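Local coordinates for protein enoyl-CoA hydratase/isomerase (Mycobacterium abscessus, PDB 3QXZ) that probably catalyses the hydration or double-bond isomerisation of enoyl-CoA thioesters, at residues M114-H119 with P142-H147; L125-R130 with N181-A186; Y131-V136 with E161-G166. All coordinates share one frame; numbering follows the deposited sequence. Where two conformers were deposited one is given.

Interaction 1: M114-H119 with P142-H147; sequences MTLALH and PDALAH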
ATOM      1  N   MET A 114      -4.221  -8.873  17.501  1.00  9.01           N
ATOM      2  CA  MET A 114      -3.666  -8.031  16.458  1.00  8.25           C
ATOM      3  C   MET A 114      -4.683  -7.723  15.350  1.00  7.37           C
ATOM      4  O   MET A 114      -4.773  -6.573  14.896  1.00  7.57           O
ATOM      5  CB  MET A 114      -2.405  -8.656  15.864  1.00  8.96           C
ATOM      6  CG  MET A 114      -1.819  -7.869  14.676  1.00  9.54           C
ATOM      7  SD  MET A 114      -1.419  -6.123  14.994  1.00 11.19           S
ATOM      8  CE  MET A 114      -0.000  -6.397  16.034  1.00 13.15           C
ATOM      9  N   THR A 115      -5.445  -8.723  14.897  1.00  7.59           N
ATOM     10  CA  THR A 115      -6.346  -8.440  13.759  1.00  8.07           C
ATOM     11  C   THR A 115      -7.448  -7.444  14.131  1.00  8.38           C
ATOM     12  O   THR A 115      -7.805  -6.623  13.293  1.00  8.20           O
ATOM     13  CB  THR A 115      -6.906  -9.708  13.103  1.00  7.70           C
ATOM     14  OG1 THR A 115      -7.755 -10.359  14.049  1.00  8.29           O
ATOM     15  CG2 THR A 115      -5.789 -10.662  12.670  1.00  8.92           C
ATOM     16  N   LEU A 116      -7.925  -7.463  15.378  1.00  8.44           N
ATOM     17  CA  LEU A 116      -8.838  -6.402  15.833  1.00  9.00           C
ATOM     18  C   LEU A 116      -8.151  -5.041  15.929  1.00  8.31           C
ATOM     19  O   LEU A 116      -8.784  -4.006  15.665  1.00  8.66           O
ATOM     20  CB  LEU A 116      -9.514  -6.735  17.160  1.00 10.25           C
ATOM     21  CG  LEU A 116     -10.520  -7.850  17.008  1.00 13.06           C
ATOM     22  CD1 LEU A 116     -10.977  -8.246  18.372  1.00 15.99           C
ATOM     23  CD2 LEU A 116     -11.710  -7.491  16.114  1.00 14.39           C
ATOM     24  N   ALA A 117      -6.883  -5.009  16.318  1.00  7.61           N
ATOM     25  CA  ALA A 117      -6.154  -3.734  16.335  1.00  7.74           C
ATOM     26  C   ALA A 117      -6.020  -3.149  14.936  1.00  7.63           C
ATOM     27  O   ALA A 117      -6.008  -1.910  14.772  1.00  7.84           O
ATOM     28  CB  ALA A 117      -4.791  -3.907  16.979  1.00  8.74           C
ATOM     29  N   LEU A 118      -5.959  -4.028  13.930  1.00  7.06           N
ATOM     30  CA  LEU A 118      -5.877  -3.568  12.537  1.00  7.06           C
ATOM     31  C   LEU A 118      -7.147  -2.861  12.067  1.00  7.64           C
ATOM     32  O   LEU A 118      -7.132  -2.251  11.004  1.00  8.31           O
ATOM     33  CB  LEU A 118      -5.537  -4.712  11.586  1.00  7.20           C
ATOM     34  CG  LEU A 118      -4.205  -5.421  11.797  1.00  7.72           C
ATOM     35  CD1 LEU A 118      -4.068  -6.514  10.728  1.00  8.50           C
ATOM     36  CD2 LEU A 118      -2.982  -4.471  11.773  1.00  8.29           C
ATOM     37  N   HIS A 119      -8.247  -2.916  12.834  1.00  7.13           N
ATOM     38  CA  HIS A 119      -9.454  -2.178  12.428  1.00  7.41           C
ATOM     39  C   HIS A 119      -9.323  -0.692  12.712  1.00  7.04           C
ATOM     40  O   HIS A 119     -10.072   0.102  12.130  1.00  7.91           O
ATOM     41  CB  HIS A 119     -10.689  -2.675  13.168  1.00  7.67           C
ATOM     42  CG  HIS A 119     -11.105  -4.060  12.810  1.00  7.44           C
ATOM     43  ND1 HIS A 119     -12.219  -4.643  13.361  1.00 11.13           N
ATOM     44  CD2 HIS A 119     -10.569  -4.968  11.962  1.00  9.24           C
ATOM     45  CE1 HIS A 119     -12.359  -5.861  12.861  1.00 10.37           C
ATOM     46  NE2 HIS A 119     -11.370  -6.085  12.017  1.00 10.71           N
ATOM     47  N   PRO A 142      -6.206 -16.471   9.405  1.00  6.90           N
ATOM     48  CA  PRO A 142      -6.420 -15.107   9.911  1.00  7.20           C
ATOM     49  C   PRO A 142      -7.904 -14.753   9.893  1.00  7.00           C
ATOM     50  O   PRO A 142      -8.679 -15.270   9.077  1.00  7.88           O
ATOM     51  CB  PRO A 142      -5.613 -14.231   8.924  1.00  6.98           C
ATOM     52  CG  PRO A 142      -4.545 -15.183   8.367  1.00  7.47           C
ATOM     53  CD  PRO A 142      -5.278 -16.509   8.255  1.00  7.25           C
ATOM     54  N   ASP A 143      -8.281 -13.885  10.818  1.00  7.42           N
ATOM     55  CA  ASP A 143      -9.670 -13.557  11.088  1.00  8.12           C
ATOM     56  C   ASP A 143      -9.852 -12.038  11.139  1.00  7.67           C
ATOM     57  O   ASP A 143      -8.912 -11.255  10.930  1.00  7.76           O
ATOM     58  CB  ASP A 143     -10.115 -14.270  12.394  1.00  8.76           C
ATOM     59  CG  ASP A 143      -9.118 -14.074  13.521  1.00  9.18           C
ATOM     60  OD1 ASP A 143      -8.457 -13.028  13.574  1.00  9.46           O
ATOM     61  OD2 ASP A 143      -8.981 -14.992  14.364  1.00 11.78           O
ATOM     62  N   ALA A 144     -11.093 -11.652  11.417  1.00  7.92           N
ATOM     63  CA  ALA A 144     -11.488 -10.246  11.578  1.00  7.64           C
ATOM     64  C   ALA A 144     -10.966  -9.377  10.429  1.00  6.85           C
ATOM     65  O   ALA A 144     -10.436  -8.280  10.644  1.00  7.17           O
ATOM     66  CB  ALA A 144     -11.008  -9.709  12.915  1.00  9.13           C
ATOM     67  N   LEU A 145     -11.126  -9.889   9.210  1.00  7.05           N
ATOM     68  CA  LEU A 145     -10.823  -9.139   7.987  1.00  7.26           C
ATOM     69  C   LEU A 145      -9.328  -8.859   7.787  1.00  7.09           C
ATOM     70  O   LEU A 145      -8.968  -8.016   6.947  1.00  6.77           O
ATOM     71  CB  LEU A 145     -11.677  -7.834   7.877  1.00  6.85           C
ATOM     72  CG  LEU A 145     -13.015  -8.082   7.187  1.00  7.90           C
ATOM     73  CD1 LEU A 145     -13.919  -6.857   7.332  1.00 11.08           C
ATOM     74  CD2 LEU A 145     -12.774  -8.345   5.702  1.00  9.74           C
ATOM     75  N   ALA A 146      -8.442  -9.596   8.464  1.00  7.15           N
ATOM     76  CA  ALA A 146      -7.013  -9.380   8.235  1.00  6.66           C
ATOM     77  C   ALA A 146      -6.602  -9.569   6.786  1.00  6.55           C
ATOM     78  O   ALA A 146      -5.642  -8.936   6.320  1.00  7.20           O
ATOM     79  CB  ALA A 146      -6.204 -10.310   9.102  1.00  7.70           C
ATOM     80  N   HIS A 147      -7.279 -10.440   6.034  1.00  6.01           N
ATOM     81  CA  HIS A 147      -6.928 -10.638   4.613  1.00  5.96           C
ATOM     82  C   HIS A 147      -7.133  -9.365   3.779  1.00  6.04           C
ATOM     83  O   HIS A 147      -6.575  -9.266   2.686  1.00  6.77           O
ATOM     84  CB  HIS A 147      -7.744 -11.779   3.968  1.00  6.83           C
ATOM     85  CG  HIS A 147      -7.510 -13.143   4.565  1.00  6.75           C
ATOM     86  ND1 HIS A 147      -8.168 -13.585   5.696  1.00  6.89           N
ATOM     87  CD2 HIS A 147      -6.729 -14.174   4.154  1.00  6.74           C
ATOM     88  CE1 HIS A 147      -7.783 -14.833   5.966  1.00  7.60           C
ATOM     89  NE2 HIS A 147      -6.906 -15.215   5.050  1.00  8.29           N
TER
HETATM   90  O   HOH W   1      -7.993  -6.961  10.522  1.00  6.33           O

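Interaction 2: L125-R130 with N181-A186; sequences LAEEGR and NRCLPA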
ATOM      1  N   LEU A 125       2.365   1.389  18.744  1.00  9.32           N
ATOM      2  CA  LEU A 125       2.791   0.099  19.327  1.00 10.15           C
ATOM      3  C   LEU A 125       3.947   0.232  20.312  1.00 10.80           C
ATOM      4  O   LEU A 125       4.859   1.034  20.122  1.00 11.18           O
ATOM      5  CB  LEU A 125       3.164  -0.919  18.224  1.00 10.50           C
ATOM      6  CG  LEU A 125       2.054  -1.819  17.677  1.00  9.48           C
ATOM      7  CD1 LEU A 125       0.921  -1.030  17.026  1.00  9.51           C
ATOM      8  CD2 LEU A 125       2.645  -2.816  16.653  1.00 11.16           C
ATOM      9  N   ALA A 126       3.893  -0.609  21.333  1.00 10.64           N
ATOM     10  CA  ALA A 126       4.951  -0.711  22.342  1.00 11.57           C
ATOM     11  C   ALA A 126       6.165  -1.434  21.758  1.00 11.89           C
ATOM     12  O   ALA A 126       6.041  -2.551  21.231  1.00 11.73           O
ATOM     13  CB  ALA A 126       4.429  -1.475  23.536  1.00 11.42           C
ATOM     14  N   GLU A 127       7.349  -0.835  21.925  1.00 12.97           N
ATOM     15  CA  GLU A 127       8.595  -1.469  21.467  1.00 14.74           C
ATOM     16  C   GLU A 127       8.864  -2.850  22.074  1.00 15.29           C
ATOM     17  O   GLU A 127       9.464  -3.716  21.425  1.00 16.83           O
ATOM     18  CB  GLU A 127       9.783  -0.519  21.692  1.00 16.57           C
ATOM     19  CG  GLU A 127       9.780   0.632  20.687  1.00 19.48           C
ATOM     20  CD  GLU A 127      10.633   1.821  21.124  1.00 25.37           C
ATOM     21  OE1 GLU A 127      11.314   1.735  22.168  1.00 27.45           O
ATOM     22  OE2 GLU A 127      10.615   2.850  20.414  1.00 30.29           O
ATOM     23  N   GLU A 128       8.400  -3.055  23.299  1.00 15.06           N
ATOM     24  CA  GLU A 128       8.655  -4.307  24.037  1.00 16.71           C
ATOM     25  C   GLU A 128       7.671  -5.429  23.707  1.00 16.48           C
ATOM     26  O   GLU A 128       7.837  -6.560  24.174  1.00 17.48           O
ATOM     27  CB  GLU A 128       8.652  -4.044  25.552  1.00 17.79           C
ATOM     28  CG  GLU A 128       9.688  -3.024  26.041  1.00 19.53           C
ATOM     29  CD  GLU A 128       9.168  -1.586  26.085  1.00 21.50           C
ATOM     30  OE1 GLU A 128       8.171  -1.251  25.398  1.00 17.39           O
ATOM     31  OE2 GLU A 128       9.769  -0.767  26.815  1.00 25.49           O
ATOM     32  N   GLY A 129       6.643  -5.124  22.901  1.00 14.79           N
ATOM     33  CA  GLY A 129       5.570  -6.098  22.665  1.00 14.31           C
ATOM     34  C   GLY A 129       5.915  -7.207  21.679  1.00 13.40           C
ATOM     35  O   GLY A 129       6.731  -7.014  20.776  1.00 14.78           O
ATOM     36  N   ARG A 130       5.285  -8.359  21.880  1.00 12.98           N
ATOM     37  CA  ARG A 130       5.282  -9.423  20.885  1.00 13.69           C
ATOM     38  C   ARG A 130       4.029  -9.268  20.010  1.00 12.00           C
ATOM     39  O   ARG A 130       2.918  -9.150  20.525  1.00 12.27           O
ATOM     40  CB  ARG A 130       5.297 -10.825  21.509  1.00 14.26           C
ATOM     41  CG  ARG A 130       5.431 -11.917  20.414  1.00 19.98           C
ATOM     42  CD  ARG A 130       5.305 -13.365  20.894  1.00 25.82           C
ATOM     43  NE  ARG A 130       4.829 -14.214  19.786  1.00 30.23           N
ATOM     44  CZ  ARG A 130       3.802 -15.059  19.855  1.00 32.21           C
ATOM     45  NH1 ARG A 130       3.143 -15.226  20.999  1.00 33.85           N
ATOM     46  NH2 ARG A 130       3.441 -15.756  18.779  1.00 32.82           N
ATOM     47  N   ASN A 181       1.655   3.453  13.048  1.00  8.34           N
ATOM     48  CA  ASN A 181       2.018   4.844  12.849  1.00  8.21           C
ATOM     49  C   ASN A 181       3.276   5.241  13.585  1.00  9.35           C
ATOM     50  O   ASN A 181       4.032   6.091  13.120  1.00 11.51           O
ATOM     51  CB  ASN A 181       0.843   5.749  13.246  1.00  8.48           C
ATOM     52  CG  ASN A 181      -0.376   5.469  12.419  1.00  7.09           C
ATOM     53  OD1 ASN A 181      -1.058   4.453  12.599  1.00  8.03           O
ATOM     54  ND2 ASN A 181      -0.640   6.367  11.469  1.00  7.89           N
ATOM     55  N   ARG A 182       3.468   4.650  14.751  1.00  9.61           N
ATOM     56  CA  ARG A 182       4.552   5.034  15.649  1.00 10.21           C
ATOM     57  C   ARG A 182       4.825   3.887  16.602  1.00 10.18           C
ATOM     58  O   ARG A 182       3.917   3.100  16.926  1.00  9.68           O
ATOM     59  CB  ARG A 182       4.149   6.295  16.447  1.00 11.88           C
ATOM     60  CG  ARG A 182       5.292   6.936  17.257  1.00 13.56           C
ATOM     61  CD  ARG A 182       4.837   8.203  17.937  1.00 18.98           C
ATOM     62  NE  ARG A 182       5.993   8.905  18.488  1.00 22.96           N
ATOM     63  CZ  ARG A 182       5.916   9.958  19.296  1.00 24.79           C
ATOM     64  NH1 ARG A 182       4.728  10.437  19.657  1.00 24.72           N
ATOM     65  NH2 ARG A 182       7.033  10.527  19.751  1.00 25.30           N
ATOM     66  N   CYS A 183       6.073   3.800  17.059  1.00 10.26           N
ATOM     67  CA  CYS A 183       6.386   2.918  18.167  1.00 12.58           C
ATOM     68  C   CYS A 183       7.103   3.680  19.282  1.00 12.07           C
ATOM     69  O   CYS A 183       7.827   4.650  19.020  1.00 12.74           O
ATOM     70  CB  CYS A 183       7.169   1.684  17.720  1.00 13.48           C
ATOM     71  SG  CYS A 183       8.741   2.004  17.004  1.00 18.94           S
ATOM     72  N   LEU A 184       6.817   3.267  20.504  1.00 11.97           N
ATOM     73  CA  LEU A 184       7.318   3.936  21.712  1.00 13.10           C
ATOM     74  C   LEU A 184       7.533   2.912  22.796  1.00 13.77           C
ATOM     75  O   LEU A 184       6.984   1.814  22.737  1.00 13.04           O
ATOM     76  CB  LEU A 184       6.290   4.958  22.222  1.00 13.18           C
ATOM     77  CG  LEU A 184       6.113   6.219  21.390  1.00 14.41           C
ATOM     78  CD1 LEU A 184       4.879   6.976  21.846  1.00 16.30           C
ATOM     79  CD2 LEU A 184       7.364   7.104  21.479  1.00 16.13           C
ATOM     80  N   PRO A 185       8.312   3.273  23.828  1.00 14.57           N
ATOM     81  CA  PRO A 185       8.345   2.416  25.002  1.00 14.72           C
ATOM     82  C   PRO A 185       6.923   2.210  25.512  1.00 14.40           C
ATOM     83  O   PRO A 185       6.094   3.136  25.452  1.00 14.35           O
ATOM     84  CB  PRO A 185       9.163   3.235  26.008  1.00 15.55           C
ATOM     85  CG  PRO A 185      10.057   4.058  25.144  1.00 15.04           C
ATOM     86  CD  PRO A 185       9.191   4.451  23.968  1.00 15.20           C
ATOM     87  N   ALA A 186       6.633   1.007  25.988  1.00 14.88           N
ATOM     88  CA  ALA A 186       5.281   0.627  26.417  1.00 14.81           C
ATOM     89  C   ALA A 186       4.583   1.650  27.304  1.00 15.61           C
ATOM     90  O   ALA A 186       3.404   1.961  27.101  1.00 16.03           O
ATOM     91  CB  ALA A 186       5.305  -0.720  27.114  1.00 14.59           C
TER

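Interaction 3: Y131-V136 with E161-G166; sequences YAIPQV and ELLLTG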
ATOM      1  N   TYR A 131       4.233  -9.305  18.696  1.00 11.81           N
ATOM      2  CA  TYR A 131       3.153  -9.116  17.707  1.00 10.48           C
ATOM      3  C   TYR A 131       3.190 -10.249  16.706  1.00 10.74           C
ATOM      4  O   TYR A 131       4.254 -10.589  16.199  1.00 10.66           O
ATOM      5  CB  TYR A 131       3.331  -7.767  16.992  1.00 10.49           C
ATOM      6  CG  TYR A 131       3.391  -6.640  17.994  1.00  8.62           C
ATOM      7  CD1 TYR A 131       2.292  -6.363  18.818  1.00  9.30           C
ATOM      8  CD2 TYR A 131       4.574  -5.918  18.188  1.00  9.97           C
ATOM      9  CE1 TYR A 131       2.358  -5.378  19.794  1.00 10.12           C
ATOM     10  CE2 TYR A 131       4.653  -4.930  19.156  1.00 10.80           C
ATOM     11  CZ  TYR A 131       3.536  -4.660  19.945  1.00  9.89           C
ATOM     12  OH  TYR A 131       3.599  -3.680  20.925  1.00 11.26           O
ATOM     13  N   ALA A 132       2.037 -10.862  16.422  1.00  9.52           N
ATOM     14  CA  ALA A 132       1.991 -11.962  15.450  1.00  9.26           C
ATOM     15  C   ALA A 132       0.555 -12.203  15.085  1.00  8.47           C
ATOM     16  O   ALA A 132      -0.361 -11.912  15.877  1.00  9.35           O
ATOM     17  CB  ALA A 132       2.596 -13.264  16.025  1.00  9.97           C
ATOM     18  N   ILE A 133       0.368 -12.815  13.912  1.00  8.06           N
ATOM     19  CA  ILE A 133      -0.942 -13.310  13.457  1.00  8.17           C
ATOM     20  C   ILE A 133      -0.700 -14.791  13.138  1.00  8.19           C
ATOM     21  O   ILE A 133      -0.520 -15.154  11.982  1.00  8.21           O
ATOM     22  CB  ILE A 133      -1.455 -12.505  12.240  1.00  8.36           C
ATOM     23  CG1 ILE A 133      -1.513 -11.015  12.582  1.00  8.56           C
ATOM     24  CG2 ILE A 133      -2.820 -12.989  11.796  1.00  8.90           C
ATOM     25  CD1 ILE A 133      -1.697 -10.104  11.339  1.00 10.09           C
ATOM     26  N   PRO A 134      -0.665 -15.649  14.187  1.00  8.51           N
ATOM     27  CA  PRO A 134      -0.134 -17.000  13.989  1.00  8.53           C
ATOM     28  C   PRO A 134      -1.186 -18.065  13.759  1.00  8.10           C
ATOM     29  O   PRO A 134      -0.867 -19.251  13.865  1.00  8.83           O
ATOM     30  CB  PRO A 134       0.596 -17.254  15.304  1.00 10.17           C
ATOM     31  CG  PRO A 134      -0.296 -16.595  16.329  1.00 10.90           C
ATOM     32  CD  PRO A 134      -0.882 -15.362  15.623  1.00  9.40           C
ATOM     33  N   GLN A 135      -2.409 -17.665  13.426  1.00  7.77           N
ATOM     34  CA  GLN A 135      -3.527 -18.616  13.280  1.00  8.28           C
ATOM     35  C   GLN A 135      -3.198 -19.826  12.394  1.00  8.27           C
ATOM     36  O   GLN A 135      -3.613 -20.949  12.702  1.00  8.57           O
ATOM     37  CB  GLN A 135      -4.733 -17.876  12.701  1.00  8.42           C
ATOM     38  CG  GLN A 135      -5.551 -17.038  13.715  1.00  8.66           C
ATOM     39  CD  GLN A 135      -5.049 -15.603  13.892  1.00 10.14           C
ATOM     40  OE1 GLN A 135      -3.848 -15.325  13.835  1.00  9.38           O
ATOM     41  NE2 GLN A 135      -5.984 -14.678  14.101  1.00 10.50           N
ATOM     42  N   VAL A 136      -2.487 -19.618  11.280  1.00  7.71           N
ATOM     43  CA  VAL A 136      -2.199 -20.767  10.381  1.00  7.40           C
ATOM     44  C   VAL A 136      -1.305 -21.824  11.026  1.00  7.67           C
ATOM     45  O   VAL A 136      -1.346 -22.986  10.618  1.00  7.81           O
ATOM     46  CB  VAL A 136      -1.578 -20.347   9.015  1.00  7.16           C
ATOM     47  CG1 VAL A 136      -2.545 -19.454   8.213  1.00  7.77           C
ATOM     48  CG2 VAL A 136      -0.197 -19.679   9.211  1.00  7.19           C
ATOM     49  N   GLU A 161       3.802 -12.721   4.081  1.00  7.05           N
ATOM     50  CA  GLU A 161       4.741 -13.284   5.056  1.00  7.31           C
ATOM     51  C   GLU A 161       4.061 -13.392   6.424  1.00  7.17           C
ATOM     52  O   GLU A 161       4.119 -14.448   7.068  1.00  7.41           O
ATOM     53  CB  GLU A 161       5.957 -12.376   5.175  1.00  7.52           C
ATOM     54  CG  GLU A 161       6.971 -12.859   6.194  1.00 10.64           C
ATOM     55  CD  GLU A 161       8.116 -11.885   6.401  1.00 13.49           C
ATOM     56  OE1 GLU A 161       8.294 -10.933   5.631  1.00 11.48           O
ATOM     57  OE2 GLU A 161       8.831 -12.072   7.400  1.00 18.39           O
ATOM     58  N   LEU A 162       3.412 -12.333   6.906  1.00  6.75           N
ATOM     59  CA  LEU A 162       2.834 -12.370   8.242  0.70  7.33           C
ATOM     60  C   LEU A 162       1.684 -13.375   8.310  1.00  7.05           C
ATOM     61  O   LEU A 162       1.566 -14.101   9.309  1.00  7.84           O
ATOM     62  CB  LEU A 162       2.396 -10.968   8.683  0.70  8.10           C
ATOM     63  CG  LEU A 162       3.532  -9.940   8.748  0.70  9.09           C
ATOM     64  CD1 LEU A 162       3.031  -8.604   9.309  0.70 10.68           C
ATOM     65  CD2 LEU A 162       4.720 -10.462   9.576  0.70 11.03           C
ATOM     66  N   LEU A 163       0.861 -13.462   7.264  1.00  7.11           N
ATOM     67  CA  LEU A 163      -0.322 -14.358   7.312  1.00  7.46           C
ATOM     68  C   LEU A 163       0.003 -15.815   7.020  1.00  7.96           C
ATOM     69  O   LEU A 163      -0.598 -16.715   7.629  1.00  8.36           O
ATOM     70  CB  LEU A 163      -1.401 -13.873   6.350  1.00  7.71           C
ATOM     71  CG  LEU A 163      -1.910 -12.447   6.613  1.00  7.04           C
ATOM     72  CD1 LEU A 163      -3.039 -12.148   5.629  1.00  9.49           C
ATOM     73  CD2 LEU A 163      -2.358 -12.269   8.064  1.00  9.37           C
ATOM     74  N   LEU A 164       0.931 -16.074   6.102  1.00  7.99           N
ATOM     75  CA  LEU A 164       1.239 -17.444   5.693  1.00  8.41           C
ATOM     76  C   LEU A 164       2.256 -18.094   6.609  1.00  9.11           C
ATOM     77  O   LEU A 164       2.264 -19.327   6.723  1.00  9.47           O
ATOM     78  CB  LEU A 164       1.736 -17.494   4.243  1.00  7.97           C
ATOM     79  CG  LEU A 164       0.762 -17.065   3.151  1.00  8.81           C
ATOM     80  CD1 LEU A 164       1.394 -17.105   1.789  1.00  9.87           C
ATOM     81  CD2 LEU A 164      -0.486 -17.973   3.161  1.00 11.18           C
ATOM     82  N   THR A 165       3.134 -17.322   7.239  1.00  9.01           N
ATOM     83  CA  THR A 165       4.098 -17.932   8.161  1.00 10.42           C
ATOM     84  C   THR A 165       3.651 -17.794   9.608  1.00 10.23           C
ATOM     85  O   THR A 165       4.106 -18.561  10.455  1.00 10.95           O
ATOM     86  CB  THR A 165       5.539 -17.361   8.044  1.00 10.58           C
ATOM     87  OG1 THR A 165       5.599 -16.026   8.570  1.00 10.30           O
ATOM     88  CG2 THR A 165       6.059 -17.400   6.618  1.00 12.48           C
ATOM     89  N   GLY A 166       2.808 -16.803   9.932  1.00  9.22           N
ATOM     90  CA  GLY A 166       2.457 -16.538  11.326  1.00 10.94           C
ATOM     91  C   GLY A 166       3.596 -16.015  12.183  1.00 12.38           C
ATOM     92  O   GLY A 166       3.492 -16.023  13.419  1.00 13.49           O
TER
HETATM   93  O   HOH W   2      -1.835 -16.872  10.242  1.00  5.36           O
HETATM   94  O   HOH W   3       2.252 -12.881  11.815  1.00  6.73           O

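Interaction 1: M114-H119 with P142-H147
Thr-115 and His-119, four residues apart in sequence, each give a hydrogen bond to the turn formed by Asp-143 to Ala-146. The hydroxyl OG1 of Thr-115 donates to OD1 of Asp-143 over 2.8 Å, meeting that oxygen nearly along its C-O axis, and the two side chains cross at about a right angle. With chi1 at 66°, OG1 of Thr-115 sits between the backbone N and the carbonyl carbon, while CG2 swings beside the backbone N and rests 3.6 Å from CB of Ala-146. The second carboxylate oxygen of Asp-143 is taken by NE2 of Gln-135.

The contact is buried within the crotonase fold, where helix 112-117 packs against the type I' turn that leads into helix 146-149. The turn is closed by Ala-146 N bonding to Asp-143 O. At its middle, Ala-144 O is gripped twice: NE2 of His-119 donates to it over 2.8 Å with an N-H...O angle of 162°, and a water donates as well. The carbonyl oxygen lies almost in the plane of the imidazole, at its edge, whereas NE2 stands above the carbonyl plane. The same water also donates to Thr-115 O. CB of Ala-144 touches both OG1 of Thr-115, 3.5 Å away, and CD2 of Leu-116 at 4.0 Å. From the second subunit, Glu-233 accepts hydrogen bonds from Leu-145 N and His-147 ND1.

Interaction 2: L125-R130 with N181-A186
Leu-125 and Ala-126 pair in parallel with Cys-183 and Leu-184, and three backbone hydrogen bonds join the two segments. Leu-125 uses both polar backbone atoms: its N donates to Arg-182 O over 2.9 Å, and its O accepts from Leu-184 N at 3.0 Å. One step on, Glu-127 N donates to Leu-184 O over 2.8 Å, extending the pairing into the turn from Ala-126 to Gly-129. Two CA-H...O contacts, from Cys-183 CA to Leu-125 O and from Ala-126 CA to Leu-184 O, fill in between these bonds.

A single side chain adds a polar bond. Bent at chi2 (91°), Glu-128 brings OE1 to Ala-186 N at 2.8 Å, with the donor on the syn side of the carboxylate. The chain here leads into helix 186-203, and the negative charge probably also interacts favourably with its N-terminal end.

Packing supplies the rest. Glu-127, extended beyond CG, lies beside Pro-185 and points the same way, its OE1 3.9 Å from CD of the proline. CB of Ala-126 meets CB of Ala-186 at 3.8 Å, on the face that also carries Leu-184, while Leu-125 and Cys-183 turn to the other face, where both touch Ala-171 of helix 171-177. The pairing adds strand 182-184 to the edge of the mainly parallel, six-stranded sheet in this chain's crotonase fold.

Interaction 3: Y131-V136 with E161-G166
Ile-133 lies alongside Leu-163, the two side chains pointing the same way, and its CG2 comes 3.8 Å from CD2 of the leucine. The isoleucine's CD1 reaches the same methyl, so one leucine branch packs against both isoleucine methyls. Here, in the crotonase fold, the chain leaving short strand 131-132 runs over the C-terminal end of helix 151-165.

Gly-166, the first residue beyond that helix to depart from helical geometry, has a positive phi of 68° and comes tight against the other segment. Its CA approaches Ile-133 O at 3.3 Å in a CA-H...O contact, and its carbonyl oxygen is 3.7 Å from CB of Pro-134.

No direct hydrogen bond joins the segments; two waters mediate instead. One donates to Ile-133 O and Leu-163 O and accepts from Val-136 N, linking three backbone groups. The other accepts from Ile-133 N and donates to Leu-162 O, which also takes a weak bond from Gly-166 N. Thr-212 of the second subunit packs on Val-136 and Leu-163, placing the contact at a subunit interface.

Within the last helical turn, OG1 and N of Thr-165 reach Glu-161 O from opposite faces of its plane. Val-136 covers the helix end with both methyls: CG1 and CG2 each lie 3.4 Å from Leu-163 O, and CG2 is also 3.5 Å from Leu-164 O.

Overall arrangement
Of the segments involved, that on helix 112-117 comes first from the N terminus, leading into strands 122-126 and 131-132. Interaction 1 closes its loop at 142-147, and interaction 3 closes when helix 151-165 ends at 161-166. These two cross, and they touch through Met-114, which packs on Tyr-131 and Ile-133. Interaction 2 closes last, at 181-186, so interaction 3 is nested within its loop while interaction 1 crosses it. Tyr-131 OH bonds to Ala-126 O, joining interactions 2 and 3. Interaction 2 joins strands 122-126 and 182-184 of the main sheet, while interactions 1 and 3 tie helix 112-117 and strand 131-132 to the turn before helix 146-149 and the end of helix 151-165, respectively.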